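Local coordinates for protein endo-1,3-beta-glucanase, family GH16 (Zobellia galactanivorans, PDB 4BOW) that probably hydrolyses internal beta-1,3-glucosidic bonds of glucans such as laminarin, this chain being its family GH16 catalytic domain, at residues W111-T116 and L225-M230; W115-N120 and C140-I145. The protein carries 1 engineered substitution. All blocks are in the same frame, centred on the assembly; numbering follows the deposited sequence.

Overall arrangement
Going from the N terminus, strand 110-118 comes first and serves both contacts. Its latter half, in 115-120, pairs with 140-145 in contact 2, closing an excursion of 19 residues that holds neither helix nor strand. Its earlier half, in 111-116, waits much longer: contact 1 brings back 225-230 after 108 residues, 48 of them in strands. The short closure therefore falls inside the long one, and the two share Trp-115 and Thr-116. Strand 110-118 thus lies between strands 222-230 and 142-144 in the beta-sandwich of the GH16 domain. Trp-115, at the junction, carries bound sugar, so both contacts contribute residues to the sugar-binding cleft.

Contact 1: residues W111-T116 and L225-M230; sequences WPAIWT and LLNIAM. With GLC (alpha-D-glucopyranose), chain C; BGC (beta-D-glucopyranose), chain B.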
loop_
_atom_site.group_PDB
_atom_site.type_symbol
_atom_site.label_atom_id
_atom_site.label_comp_id
_atom_site.label_asym_id
_atom_site.label_seq_id
_atom_site.Cartn_x
_atom_site.Cartn_y
_atom_site.Cartn_z
ATOM N N TRP A 111 -2.939 -9.846 -3.611
ATOM C CA TRP A 111 -3.659 -8.699 -3.021
ATOM C C TRP A 111 -2.678 -7.499 -2.988
ATOM O O TRP A 111 -2.026 -7.239 -1.954
ATOM C CB TRP A 111 -4.118 -9.109 -1.650
ATOM C CG TRP A 111 -4.822 -8.058 -0.841
ATOM C CD1 TRP A 111 -5.256 -6.807 -1.208
ATOM C CD2 TRP A 111 -5.216 -8.247 0.536
ATOM N NE1 TRP A 111 -5.834 -6.159 -0.137
ATOM C CE2 TRP A 111 -5.791 -6.992 0.959
ATOM C CE3 TRP A 111 -5.062 -9.267 1.463
ATOM C CZ2 TRP A 111 -6.308 -6.822 2.218
ATOM C CZ3 TRP A 111 -5.620 -9.083 2.736
ATOM C CH2 TRP A 111 -6.197 -7.886 3.142
ATOM N N PRO A 112 -2.542 -6.808 -4.116
ATOM C CA PRO A 112 -1.663 -5.615 -4.156
ATOM C C PRO A 112 -2.353 -4.442 -3.476
ATOM O O PRO A 112 -3.622 -4.368 -3.446
ATOM C CB PRO A 112 -1.549 -5.356 -5.664
ATOM C CG PRO A 112 -2.923 -5.759 -6.237
ATOM C CD PRO A 112 -3.238 -7.065 -5.403
ATOM N N ALA A 113 -1.556 -3.491 -2.970
ATOM C CA ALA A 113 -2.117 -2.279 -2.453
ATOM C C ALA A 113 -1.142 -1.144 -2.542
ATOM O O ALA A 113 0.088 -1.298 -2.454
ATOM C CB ALA A 113 -2.548 -2.510 -0.954
ATOM N N ILE A 114 -1.782 0.044 -2.698
ATOM C CA ILE A 114 -1.130 1.332 -2.619
ATOM C C ILE A 114 -1.956 2.071 -1.561
ATOM O O ILE A 114 -3.149 2.303 -1.778
ATOM C CB ILE A 114 -1.227 2.147 -3.953
ATOM C CG1 ILE A 114 -0.612 1.300 -5.108
ATOM C CG2 ILE A 114 -0.547 3.523 -3.794
ATOM C CD1 ILE A 114 -0.944 1.913 -6.494
ATOM N N TRP A 115 -1.382 2.430 -0.419
ATOM C CA TRP A 115 -2.209 2.947 0.658
ATOM C C TRP A 115 -1.371 3.805 1.590
ATOM O O TRP A 115 -0.167 3.967 1.398
ATOM C CB TRP A 115 -2.915 1.767 1.359
ATOM C CG TRP A 115 -2.058 0.660 1.919
ATOM C CD1 TRP A 115 -1.182 -0.168 1.236
ATOM C CD2 TRP A 115 -2.061 0.220 3.275
ATOM N NE1 TRP A 115 -0.660 -1.133 2.115
ATOM C CE2 TRP A 115 -1.157 -0.897 3.344
ATOM C CE3 TRP A 115 -2.728 0.663 4.452
ATOM C CZ2 TRP A 115 -0.969 -1.645 4.535
ATOM C CZ3 TRP A 115 -2.516 -0.085 5.632
ATOM C CH2 TRP A 115 -1.654 -1.208 5.687
ATOM N N THR A 116 -2.026 4.353 2.594
ATOM C CA THR A 116 -1.335 5.159 3.569
ATOM C C THR A 116 -1.690 4.757 4.989
ATOM O O THR A 116 -2.756 4.149 5.257
ATOM C CB THR A 116 -1.709 6.663 3.465
ATOM O OG1 THR A 116 -3.026 6.911 4.101
ATOM C CG2 THR A 116 -1.701 7.187 2.024
ATOM N N LEU A 225 2.441 3.219 1.658
ATOM C CA LEU A 225 2.816 1.788 1.627
ATOM C C LEU A 225 2.530 1.191 0.254
ATOM O O LEU A 225 1.542 1.557 -0.387
ATOM C CB LEU A 225 2.004 0.998 2.696
ATOM C CG LEU A 225 2.260 1.438 4.134
ATOM C CD1 LEU A 225 1.225 2.519 4.584
ATOM C CD2 LEU A 225 2.189 0.173 5.101
ATOM N N LEU A 226 3.438 0.302 -0.162
ATOM C CA LEU A 226 3.301 -0.437 -1.397
ATOM C C LEU A 226 3.567 -1.910 -1.065
ATOM O O LEU A 226 4.622 -2.203 -0.490
ATOM C CB LEU A 226 4.368 0.049 -2.419
ATOM C CG LEU A 226 4.293 1.522 -2.757
ATOM C CD1 LEU A 226 5.613 1.938 -3.538
ATOM C CD2 LEU A 226 3.047 1.823 -3.552
ATOM N N ASN A 227 2.692 -2.827 -1.488
ATOM C CA ASN A 227 2.923 -4.244 -1.096
ATOM C C ASN A 227 2.116 -5.146 -1.999
ATOM O O ASN A 227 1.151 -4.709 -2.665
ATOM C CB ASN A 227 2.581 -4.551 0.399
ATOM C CG ASN A 227 1.104 -4.349 0.624
ATOM O OD1 ASN A 227 0.612 -3.216 0.698
ATOM N ND2 ASN A 227 0.382 -5.458 0.691
ATOM N N ILE A 228 2.483 -6.454 -1.959
ATOM C CA ILE A 228 1.568 -7.529 -2.406
ATOM C C ILE A 228 1.415 -8.506 -1.256
ATOM O O ILE A 228 2.403 -9.179 -0.861
ATOM C CB ILE A 228 2.065 -8.340 -3.668
ATOM C CG1 ILE A 228 2.524 -7.458 -4.844
ATOM C CG2 ILE A 228 0.954 -9.274 -4.051
ATOM C CD1 ILE A 228 3.202 -8.357 -5.876
ATOM N N ALA A 229 0.197 -8.572 -0.683
ATOM C CA ALA A 229 -0.075 -9.646 0.284
ATOM C C ALA A 229 -0.532 -10.853 -0.532
ATOM O O ALA A 229 -1.004 -10.746 -1.675
ATOM C CB ALA A 229 -1.165 -9.201 1.212
ATOM N N MET A 230 -0.352 -12.023 0.070
ATOM C CA MET A 230 -0.863 -13.300 -0.495
ATOM C C MET A 230 -1.928 -13.919 0.397
ATOM O O MET A 230 -1.734 -14.062 1.584
ATOM C CB MET A 230 0.295 -14.299 -0.650
ATOM C CG MET A 230 1.353 -13.922 -1.748
ATOM S SD MET A 230 0.617 -13.678 -3.424
ATOM C CE MET A 230 -0.097 -15.335 -3.737
HETATM C C1 GLC C . -6.572 -1.825 4.104
HETATM C C2 GLC C . -6.575 -2.714 5.329
HETATM C C3 GLC C . -5.183 -3.166 5.797
HETATM C C4 GLC C . -4.558 -3.791 4.559
HETATM C C5 GLC C . -4.367 -2.671 3.600
HETATM C C6 GLC C . -3.616 -3.039 2.287
HETATM O O1 GLC C . -6.010 -0.576 4.470
HETATM O O2 GLC C . -7.250 -1.990 6.343
HETATM O O3 GLC C . -5.255 -4.148 6.882
HETATM O O4 GLC C . -3.274 -4.251 4.953
HETATM O O5 GLC C . -5.663 -2.247 3.137
HETATM O O6 GLC C . -4.353 -4.108 1.575
HETATM C C2 BGC B . -5.379 -4.654 9.181
HETATM C C3 BGC B . -5.100 -4.096 10.537
HETATM C C4 BGC B . -3.686 -3.476 10.623
HETATM C C5 BGC B . -3.599 -2.345 9.560
HETATM C C6 BGC B . -2.210 -1.725 9.459
HETATM C C1 BGC B . -5.122 -3.541 8.193
HETATM O O2 BGC B . -6.700 -5.084 9.062
HETATM O O3 BGC B . -5.048 -5.248 11.447
HETATM O O4 BGC B . -3.475 -2.795 11.879
HETATM O O5 BGC B . -3.796 -3.027 8.293
HETATM O O6 BGC B . -1.198 -2.744 9.146
HETATM O O HOH W 1 -2.546 -5.840 0.571
#
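In the beta-jelly-roll sandwich of the GH16 domain, strands 111-116 and 225-230 run antiparallel beneath the sugar-binding cleft, and Trp-115 and Asn-227 meet on the face turned to the glucose. Their axes approach to 4.5 Å. Trp-111 with Ala-229, Ala-113 with Asn-227 and Trp-115 with Leu-225 form hydrogen-bonded pairs, each bonded in both directions; the shortest bond is Leu-225 N to Trp-115 O, at 2.7 Å. Pro-112 with Ile-228 and Ile-114 with Leu-226 are the non-hydrogen-bonded pairs, and their side chains turn to the other face, where Phe-247 and Ile-249 of strand 244-255 cover them.

The indole of Trp-115 is held on several sides. Its NE1 donates to Asn-227 OD1 at 2.8 Å, with the acceptor close to the ring plane; indole and amide planes stand 72° apart. Leu-225 CB makes a CH-pi contact under one face, 3.7 Å from the centroid of the five-membered ring. GLC C6 sits over the opposite face, 3.4 Å from Trp-115 CE2, so the sugar rests on an aromatic platform whose rotation is fixed by the NE1 bond.

Ala-113 CB touches GLC C6 and O6 from the strand side. Trp-111 has CG anti to its N (chi1 177°), which directs the indole toward the cleft, where NE1 bonds Glu-147. Between GLC O6 and the strands, one water donates to Trp-111 O and accepts from Asn-227 ND2 at 3.0 Å; it lies 2.7 Å from GLC O6.

Contact 2: residues W115-N120 and C140-I145; sequences WTLGAN and CGSIDI. Engineered in segment 140-145: Ser-142 (natural residue Glu). With GLC (alpha-D-glucopyranose), chain C; BGC (beta-D-glucopyranose), chain B.
Ser-142 has OG anti to the backbone N (chi1 178°), while Asp-144 has CG beside its N (chi1 -65°); both side chains lie on the same face as Trp-115. In one of its two conformers, so with some reserve, Ser-142 OG donates to Thr-116 O at 2.7 Å, almost in line with the carbonyl bond, and there approaches the rim of the indole, 3.4 Å from Trp-115 CE3. Asp-144 lies alongside Trp-115, its OD1 3.3 Å from Trp-115 CB, and both carboxylate oxygens reach GLC O1, the nearer being OD1 at 2.8 Å. With an alanine at Trp-115, the glucose would probably lose the ring beneath its C5 and C6, and Asn-227 OD1 its indole donor.

Segment 140-145 carries the GH16 signature Glu-x-Asp-x-x-Glu, completed by Glu-147; its first acid, the nucleophile in relatives, is replaced here by the engineered Ser-142. On the other face Thr-116 OG1, whose strongest partner is His-222, also accepts from Ile-143 N at 3.1 Å. The backbone pairing is uneven: Thr-116 N bonds Ile-143 O at 2.8 Å, but the return bond is weak. Beyond it, Gly-118 N donates to Gly-141 O at 2.9 Å, and Leu-117 CD2 packs against Cys-140 SG at 4.0 Å.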
loop_
_atom_site.group_PDB
_atom_site.type_symbol
_atom_site.label_atom_id
_atom_site.label_comp_id
_atom_site.label_asym_id
_atom_site.label_seq_id
_atom_site.Cartn_x
_atom_site.Cartn_y
_atom_site.Cartn_z
ATOM N N TRP A 115 -1.382 2.430 -0.419
ATOM C CA TRP A 115 -2.209 2.947 0.658
ATOM C C TRP A 115 -1.371 3.805 1.590
ATOM O O TRP A 115 -0.167 3.967 1.398
ATOM C CB TRP A 115 -2.915 1.767 1.359
ATOM C CG TRP A 115 -2.058 0.660 1.919
ATOM C CD1 TRP A 115 -1.182 -0.168 1.236
ATOM C CD2 TRP A 115 -2.061 0.220 3.275
ATOM N NE1 TRP A 115 -0.660 -1.133 2.115
ATOM C CE2 TRP A 115 -1.157 -0.897 3.344
ATOM C CE3 TRP A 115 -2.728 0.663 4.452
ATOM C CZ2 TRP A 115 -0.969 -1.645 4.535
ATOM C CZ3 TRP A 115 -2.516 -0.085 5.632
ATOM C CH2 TRP A 115 -1.654 -1.208 5.687
ATOM N N THR A 116 -2.026 4.353 2.594
ATOM C CA THR A 116 -1.335 5.159 3.569
ATOM C C THR A 116 -1.690 4.757 4.989
ATOM O O THR A 116 -2.756 4.149 5.257
ATOM C CB THR A 116 -1.709 6.663 3.465
ATOM O OG1 THR A 116 -3.026 6.911 4.101
ATOM C CG2 THR A 116 -1.701 7.187 2.024
ATOM N N LEU A 117 -0.823 5.064 5.939
ATOM C CA LEU A 117 -1.103 4.950 7.372
ATOM C C LEU A 117 -0.728 6.283 7.977
ATOM O O LEU A 117 0.293 6.906 7.613
ATOM C CB LEU A 117 -0.265 3.875 8.089
ATOM C CG LEU A 117 -0.796 2.466 7.896
ATOM C CD1 LEU A 117 0.290 1.470 8.353
ATOM C CD2 LEU A 117 -2.144 2.344 8.688
ATOM N N GLY A 118 -1.514 6.729 8.986
ATOM C CA GLY A 118 -1.004 7.890 9.792
ATOM C C GLY A 118 0.389 7.545 10.353
ATOM O O GLY A 118 0.676 6.420 10.813
ATOM N N ALA A 119 1.246 8.556 10.334
ATOM C CA ALA A 119 2.602 8.331 10.808
ATOM C C ALA A 119 2.710 8.143 12.316
ATOM O O ALA A 119 3.798 7.814 12.769
ATOM C CB ALA A 119 3.512 9.508 10.344
ATOM N N ASN A 120 1.616 8.397 13.047
ATOM C CA ASN A 120 1.572 8.019 14.455
ATOM C C ASN A 120 1.108 6.565 14.636
ATOM O O ASN A 120 0.833 6.170 15.792
ATOM C CB ASN A 120 0.613 9.007 15.177
ATOM C CG ASN A 120 -0.796 8.988 14.663
ATOM O OD1 ASN A 120 -1.144 8.304 13.704
ATOM N ND2 ASN A 120 -1.661 9.764 15.356
ATOM N N CYS A 140 -4.910 5.768 13.971
ATOM C CA CYS A 140 -3.948 6.529 13.164
ATOM C C CYS A 140 -4.496 6.934 11.760
ATOM O O CYS A 140 -4.004 7.846 11.113
ATOM C CB CYS A 140 -2.690 5.664 12.954
ATOM S SG CYS A 140 -2.984 4.071 12.167
ATOM N N GLY A 141 -5.572 6.289 11.300
ATOM C CA GLY A 141 -6.157 6.452 10.011
ATOM C C GLY A 141 -5.392 5.730 8.923
ATOM O O GLY A 141 -4.180 5.470 8.986
ATOM N N SER A 142 -6.124 5.422 7.854
ATOM C CA SER A 142 -5.571 4.957 6.626
ATOM C C SER A 142 -6.412 5.257 5.429
ATOM O O SER A 142 -7.627 5.265 5.507
ATOM C CB SER A 142 -5.557 3.511 6.915
ATOM O OG SER A 142 -5.063 2.774 5.789
ATOM N N ILE A 143 -5.747 5.469 4.295
ATOM C CA ILE A 143 -6.401 5.731 3.017
ATOM C C ILE A 143 -5.962 4.634 2.089
ATOM O O ILE A 143 -4.733 4.468 1.866
ATOM C CB ILE A 143 -5.986 7.053 2.430
ATOM C CG1 ILE A 143 -6.331 8.195 3.452
ATOM C CG2 ILE A 143 -6.655 7.272 1.050
ATOM C CD1 ILE A 143 -5.726 9.594 3.091
ATOM N N ASP A 144 -6.850 3.870 1.472
ATOM C CA ASP A 144 -6.451 2.939 0.390
ATOM C C ASP A 144 -6.606 3.594 -0.951
ATOM O O ASP A 144 -7.819 3.726 -1.394
ATOM C CB ASP A 144 -7.313 1.631 0.475
ATOM C CG ASP A 144 -7.013 0.882 1.741
ATOM O OD1 ASP A 144 -5.895 0.362 1.834
ATOM O OD2 ASP A 144 -7.857 0.508 2.536
ATOM N N ILE A 145 -5.511 3.912 -1.637
ATOM C CA ILE A 145 -5.560 4.505 -2.994
ATOM C C ILE A 145 -5.892 3.382 -4.008
ATOM O O ILE A 145 -6.667 3.615 -4.917
ATOM C CB ILE A 145 -4.189 5.146 -3.266
ATOM C CG1 ILE A 145 -3.919 6.230 -2.244
ATOM C CG2 ILE A 145 -4.247 5.728 -4.668
ATOM C CD1 ILE A 145 -2.572 6.907 -2.356
HETATM C C1 GLC C . -6.572 -1.825 4.104
HETATM C C2 GLC C . -6.575 -2.714 5.329
HETATM C C3 GLC C . -5.183 -3.166 5.797
HETATM C C4 GLC C . -4.558 -3.791 4.559
HETATM C C5 GLC C . -4.367 -2.671 3.600
HETATM C C6 GLC C . -3.616 -3.039 2.287
HETATM O O1 GLC C . -6.010 -0.576 4.470
HETATM O O2 GLC C . -7.250 -1.990 6.343
HETATM O O3 GLC C . -5.255 -4.148 6.882
HETATM O O4 GLC C . -3.274 -4.251 4.953
HETATM O O5 GLC C . -5.663 -2.247 3.137
HETATM O O6 GLC C . -4.353 -4.108 1.575
HETATM C C2 BGC B . -5.379 -4.654 9.181
HETATM C C3 BGC B . -5.100 -4.096 10.537
HETATM C C4 BGC B . -3.686 -3.476 10.623
HETATM C C5 BGC B . -3.599 -2.345 9.560
HETATM C C6 BGC B . -2.210 -1.725 9.459
HETATM C C1 BGC B . -5.122 -3.541 8.193
HETATM O O2 BGC B . -6.700 -5.084 9.062
HETATM O O3 BGC B . -5.048 -5.248 11.447
HETATM O O4 BGC B . -3.475 -2.795 11.879
HETATM O O5 BGC B . -3.796 -3.027 8.293
HETATM O O6 BGC B . -1.198 -2.744 9.146
#